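Local coordinates for protein nicotinamide-nucleotide adenylyltransferase NadR family / Ribosylnicotinamide kinase (Lactococcus lactis subsp. cremoris, PDB 6GYE) that binds nicotinamide riboside and probably phosphorylates it and adenylylates the resulting nicotinamide mononucleotide to NAD+, at residues 214-219 / 233-238; 195-200 / 206-211. One frame throughout, in Å; residues are numbered along the deposited sequence.

Contact 1: 214-219 / 233-238. With SO4 (sulfate ion), chain F.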
# COMPACT_ATOMS: atom_id res chain seq x y z
N ARG A 214 -20.33 0.68 16.10
CA ARG A 214 -21.64 1.30 16.05
C ARG A 214 -22.54 0.62 15.03
O ARG A 214 -23.71 0.35 15.30
CB ARG A 214 -21.51 2.79 15.75
CG ARG A 214 -22.83 3.52 15.56
CD ARG A 214 -22.55 4.99 15.55
NE ARG A 214 -21.54 5.30 16.56
CZ ARG A 214 -20.83 6.43 16.61
NH1 ARG A 214 -21.01 7.38 15.70
NH2 ARG A 214 -19.94 6.60 17.58
N GLU A 215 -22.02 0.36 13.82
CA GLU A 215 -22.83 -0.35 12.84
C GLU A 215 -23.26 -1.71 13.37
O GLU A 215 -24.43 -2.09 13.29
CB GLU A 215 -22.07 -0.53 11.52
CG GLU A 215 -22.93 -1.19 10.43
CD GLU A 215 -22.15 -2.05 9.44
OE1 GLU A 215 -21.19 -1.54 8.81
OE2 GLU A 215 -22.50 -3.24 9.28
N TYR A 216 -22.30 -2.44 13.95
CA TYR A 216 -22.57 -3.79 14.42
C TYR A 216 -23.67 -3.81 15.48
O TYR A 216 -24.56 -4.68 15.45
CB TYR A 216 -21.25 -4.37 14.96
CG TYR A 216 -21.30 -5.80 15.41
CD1 TYR A 216 -21.66 -6.12 16.72
CD2 TYR A 216 -20.98 -6.83 14.54
CE1 TYR A 216 -21.71 -7.42 17.15
CE2 TYR A 216 -21.02 -8.15 14.96
CZ TYR A 216 -21.38 -8.44 16.27
OH TYR A 216 -21.43 -9.74 16.69
N GLU A 217 -23.62 -2.87 16.43
CA GLU A 217 -24.64 -2.85 17.47
C GLU A 217 -26.00 -2.43 16.94
O GLU A 217 -27.02 -2.85 17.50
CB GLU A 217 -24.21 -1.95 18.62
CG GLU A 217 -23.03 -2.53 19.36
CD GLU A 217 -22.68 -1.72 20.58
OE1 GLU A 217 -22.99 -0.52 20.60
OE2 GLU A 217 -22.07 -2.28 21.51
N GLU A 218 -26.06 -1.60 15.90
CA GLU A 218 -27.35 -1.26 15.30
C GLU A 218 -27.91 -2.42 14.49
O GLU A 218 -29.09 -2.77 14.62
CB GLU A 218 -27.22 -0.02 14.42
CG GLU A 218 -27.04 1.28 15.18
CD GLU A 218 -26.70 2.45 14.27
OE1 GLU A 218 -26.99 2.38 13.05
OE2 GLU A 218 -26.15 3.45 14.78
N ALA A 219 -27.07 -3.04 13.65
CA ALA A 219 -27.52 -4.13 12.79
C ALA A 219 -27.95 -5.33 13.62
O ALA A 219 -28.98 -5.95 13.32
CB ALA A 219 -26.40 -4.53 11.82
N ALA A 233 -14.57 -10.47 18.48
CA ALA A 233 -13.87 -11.03 17.34
C ALA A 233 -14.42 -10.47 16.04
O ALA A 233 -13.66 -10.05 15.16
CB ALA A 233 -13.98 -12.55 17.34
N ARG A 234 -15.75 -10.44 15.91
CA ARG A 234 -16.35 -9.90 14.69
C ARG A 234 -16.08 -8.40 14.54
O ARG A 234 -15.96 -7.91 13.41
CB ARG A 234 -17.86 -10.18 14.67
CG ARG A 234 -18.19 -11.55 14.07
CD ARG A 234 -19.64 -11.92 14.27
NE ARG A 234 -19.89 -13.30 13.87
CZ ARG A 234 -20.53 -13.65 12.76
NH1 ARG A 234 -21.01 -12.72 11.94
NH2 ARG A 234 -20.71 -14.94 12.48
N MET A 235 -15.94 -7.67 15.65
CA MET A 235 -15.57 -6.26 15.55
C MET A 235 -14.12 -6.09 15.12
O MET A 235 -13.79 -5.12 14.43
CB MET A 235 -15.84 -5.55 16.87
CG MET A 235 -17.32 -5.27 17.06
SD MET A 235 -17.78 -4.48 18.60
CE MET A 235 -16.64 -5.26 19.70
N ILE A 236 -13.24 -7.02 15.48
CA ILE A 236 -11.86 -6.91 15.02
C ILE A 236 -11.80 -7.00 13.50
O ILE A 236 -11.32 -6.08 12.82
CB ILE A 236 -10.97 -7.98 15.68
CG1 ILE A 236 -10.88 -7.73 17.18
CG2 ILE A 236 -9.59 -7.99 15.05
CD1 ILE A 236 -10.48 -8.92 17.99
N THR A 237 -12.34 -8.09 12.93
CA THR A 237 -12.25 -8.23 11.48
C THR A 237 -13.13 -7.21 10.76
O THR A 237 -12.78 -6.73 9.68
CB THR A 237 -12.60 -9.65 11.05
OG1 THR A 237 -13.98 -9.87 11.27
CG2 THR A 237 -11.85 -10.65 11.91
N GLY A 238 -14.26 -6.84 11.38
CA GLY A 238 -15.15 -5.87 10.76
C GLY A 238 -14.53 -4.49 10.61
O GLY A 238 -14.64 -3.85 9.56
S SO4 F . -17.99 9.48 19.21
O1 SO4 F . -18.85 10.66 19.29
O2 SO4 F . -18.65 8.30 19.78
O3 SO4 F . -17.69 9.13 17.83
O4 SO4 F . -16.79 9.78 19.97

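Contact 2: 195-200 / 206-211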
# COMPACT_ATOMS: atom_id res chain seq x y z
N THR A 195 -17.48 13.04 14.53
CA THR A 195 -17.50 14.40 14.00
C THR A 195 -16.09 14.84 13.60
O THR A 195 -15.91 15.45 12.54
CB THR A 195 -18.12 15.35 15.03
OG1 THR A 195 -19.48 14.99 15.20
CG2 THR A 195 -18.09 16.77 14.55
N LEU A 196 -15.07 14.50 14.40
CA LEU A 196 -13.71 14.91 14.07
C LEU A 196 -13.21 14.25 12.78
O LEU A 196 -12.68 14.93 11.89
CB LEU A 196 -12.76 14.59 15.23
CG LEU A 196 -11.31 15.03 15.00
CD1 LEU A 196 -11.24 16.54 14.86
CD2 LEU A 196 -10.38 14.55 16.10
N VAL A 197 -13.37 12.93 12.68
CA VAL A 197 -12.94 12.16 11.51
C VAL A 197 -13.52 12.74 10.23
O VAL A 197 -12.80 12.97 9.25
CB VAL A 197 -13.36 10.68 11.67
CG1 VAL A 197 -13.20 9.92 10.35
CG2 VAL A 197 -12.56 10.00 12.78
N ARG A 198 -14.84 12.98 10.22
CA ARG A 198 -15.49 13.46 9.01
C ARG A 198 -15.03 14.86 8.64
O ARG A 198 -14.81 15.15 7.46
CB ARG A 198 -17.00 13.42 9.17
CG ARG A 198 -17.53 12.02 9.43
CD ARG A 198 -19.04 12.02 9.64
NE ARG A 198 -19.56 10.66 9.66
CZ ARG A 198 -20.81 10.35 9.96
NH1 ARG A 198 -21.68 11.29 10.29
NH2 ARG A 198 -21.18 9.08 9.95
N ARG A 199 -14.87 15.74 9.64
CA ARG A 199 -14.40 17.09 9.34
C ARG A 199 -12.95 17.06 8.85
O ARG A 199 -12.61 17.74 7.87
CB ARG A 199 -14.57 17.99 10.55
CG ARG A 199 -16.03 18.08 10.94
CD ARG A 199 -16.55 19.46 11.07
NE ARG A 199 -16.56 19.97 12.44
CZ ARG A 199 -17.66 20.38 13.06
NH1 ARG A 199 -18.84 20.35 12.45
NH2 ARG A 199 -17.57 20.86 14.30
N LEU A 200 -12.09 16.27 9.50
CA LEU A 200 -10.70 16.20 9.02
C LEU A 200 -10.65 15.70 7.58
O LEU A 200 -10.03 16.33 6.72
CB LEU A 200 -9.86 15.31 9.94
CG LEU A 200 -9.58 15.81 11.36
CD1 LEU A 200 -8.91 14.72 12.17
CD2 LEU A 200 -8.72 17.08 11.36
N ALA A 206 -10.59 13.65 1.48
CA ALA A 206 -10.09 12.32 1.76
C ALA A 206 -11.23 11.37 2.14
O ALA A 206 -12.25 11.81 2.68
CB ALA A 206 -9.08 12.36 2.91
N PRO A 207 -11.10 10.08 1.85
CA PRO A 207 -12.08 9.12 2.34
C PRO A 207 -11.84 8.85 3.82
O PRO A 207 -10.76 9.11 4.35
CB PRO A 207 -11.81 7.86 1.49
CG PRO A 207 -10.43 7.97 1.07
CD PRO A 207 -10.06 9.43 1.03
N PHE A 208 -12.87 8.34 4.47
CA PHE A 208 -12.78 7.99 5.88
C PHE A 208 -13.63 6.75 6.14
O PHE A 208 -14.58 6.48 5.41
CB PHE A 208 -13.24 9.15 6.77
CG PHE A 208 -14.66 9.57 6.53
CD1 PHE A 208 -14.97 10.54 5.59
CD2 PHE A 208 -15.70 8.98 7.24
CE1 PHE A 208 -16.29 10.92 5.37
CE2 PHE A 208 -17.02 9.36 7.02
CZ PHE A 208 -17.32 10.32 6.09
N SER A 209 -13.28 6.00 7.17
CA SER A 209 -14.11 4.89 7.60
C SER A 209 -15.01 5.32 8.76
O SER A 209 -14.79 6.35 9.40
CB SER A 209 -13.22 3.71 8.03
OG SER A 209 -12.53 4.07 9.21
N GLU A 210 -15.99 4.47 9.06
CA GLU A 210 -16.86 4.65 10.20
C GLU A 210 -16.44 3.68 11.30
O GLU A 210 -15.66 2.75 11.08
CB GLU A 210 -18.34 4.40 9.84
CG GLU A 210 -18.95 5.30 8.77
CD GLU A 210 -19.23 6.73 9.24
OE1 GLU A 210 -18.93 7.07 10.40
OE2 GLU A 210 -19.75 7.52 8.42
N GLU A 211 -16.95 3.93 12.50
CA GLU A 211 -16.68 3.02 13.62
C GLU A 211 -17.55 1.78 13.45
O GLU A 211 -18.78 1.85 13.58
CB GLU A 211 -16.93 3.71 14.96
CG GLU A 211 -16.46 2.83 16.13
CD GLU A 211 -16.74 3.43 17.50
OE1 GLU A 211 -15.88 3.31 18.41
OE2 GLU A 211 -17.84 4.00 17.67

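Contact 1: 214-219 / 233-238
The phenol oxygen of Tyr216 is hydrogen-bonded to Asp231 OD1, two residues before 233-238 on helix 229-247, while from the same helix Arg234 lays its aliphatic part against the hydroxyl, with CD 3.7 Å from Tyr216 OH. Arg234 CB approaches the ring at CE2 (3.8 Å), and its extended chain runs across the tyrosine at about a right angle. The case illustrates how one tyrosine can join two helices by pairing a hydrogen bond at its hydroxyl with apolar contacts of its ring. A chi1 of -176°, with CG opposite the backbone N, lays the Tyr216 ring against helix 229-247, where Met235 also meets it. Met235 CG lies 4.3 Å from Tyr216 CG, and its sulfur stands 5.2 Å from the ring centroid, oblique to the ring, in a Met-aromatic contact. Phe220 adds a second ring beside the tyrosine. Arg214, on helix 212-220 with Tyr216, serves a different site: its NH2 makes two weak bonds to a sulfate, 3.1 Å to SO4 O2 and 3.4 Å to SO4 O3. Backbone amides of Ser190, Thr191, Gly192 and Lys193 also bind this ion, probably derived from the crystallisation liquor, in a setting consistent with the phosphate-binding P-loop of an NTPase fold.

Contact 2: 195-200 / 206-211
Arg198 overlaps one face of the Phe208 ring with its CG, which sits 4.1 Å from the ring centroid in a CH-pi contact and comes within 3.6 Å of Phe208 CE2. Beyond the ring, the extended arginine chain carries its guanidinium to Glu210, and the pair shows how a single long side chain can combine apolar cover with a charge pair. Arg198 NH2 makes a salt bridge to Glu210 OE2 at 2.6 Å, from the syn side but tilted out of the carboxylate plane, and holds OE1 more weakly at 3.1 Å. One nitrogen thus serves both oxygens, and the two flat groups stand nearly perpendicular (85°), unlike a coplanar two-nitrogen pairing. Glu210 reaches back to the helix through a bend at chi2 (-73°). An alanine in place of Arg198 would probably leave the Glu210 carboxylate without its charge partner and strip the covering from one face of Phe208. The buried Val197 packs its CG1 against Phe208 CB at 3.7 Å. Backbone hydrogen bonds join Phe257 of strand 255-259 to both Pro207 and Ser209. The segment thus lies between that strand and helix 193-203, whose first turn completes a sequence consistent with the Walker A motif of P-loop NTPases.

Read from the N terminus, the chain leaves strand 181-187, passes through the probable P-loop and enters helix 193-203. Contact 2 then closes the short turn at that helix's end, folding 206-211 back on it. The chain moves directly into helix 212-220, where contact 1 opens; it closes across the 13 residues before 233-238, packing helix 212-220 against helix 229-247. The two are in series, neither nested nor crossed, with centres about 18 Å apart. Ser209, hydrogen-bonded to Asn243 of the nicotinamide riboside pocket, joins the loop of contact 2 to the later part of helix 229-247, whose earlier part carries contact 1.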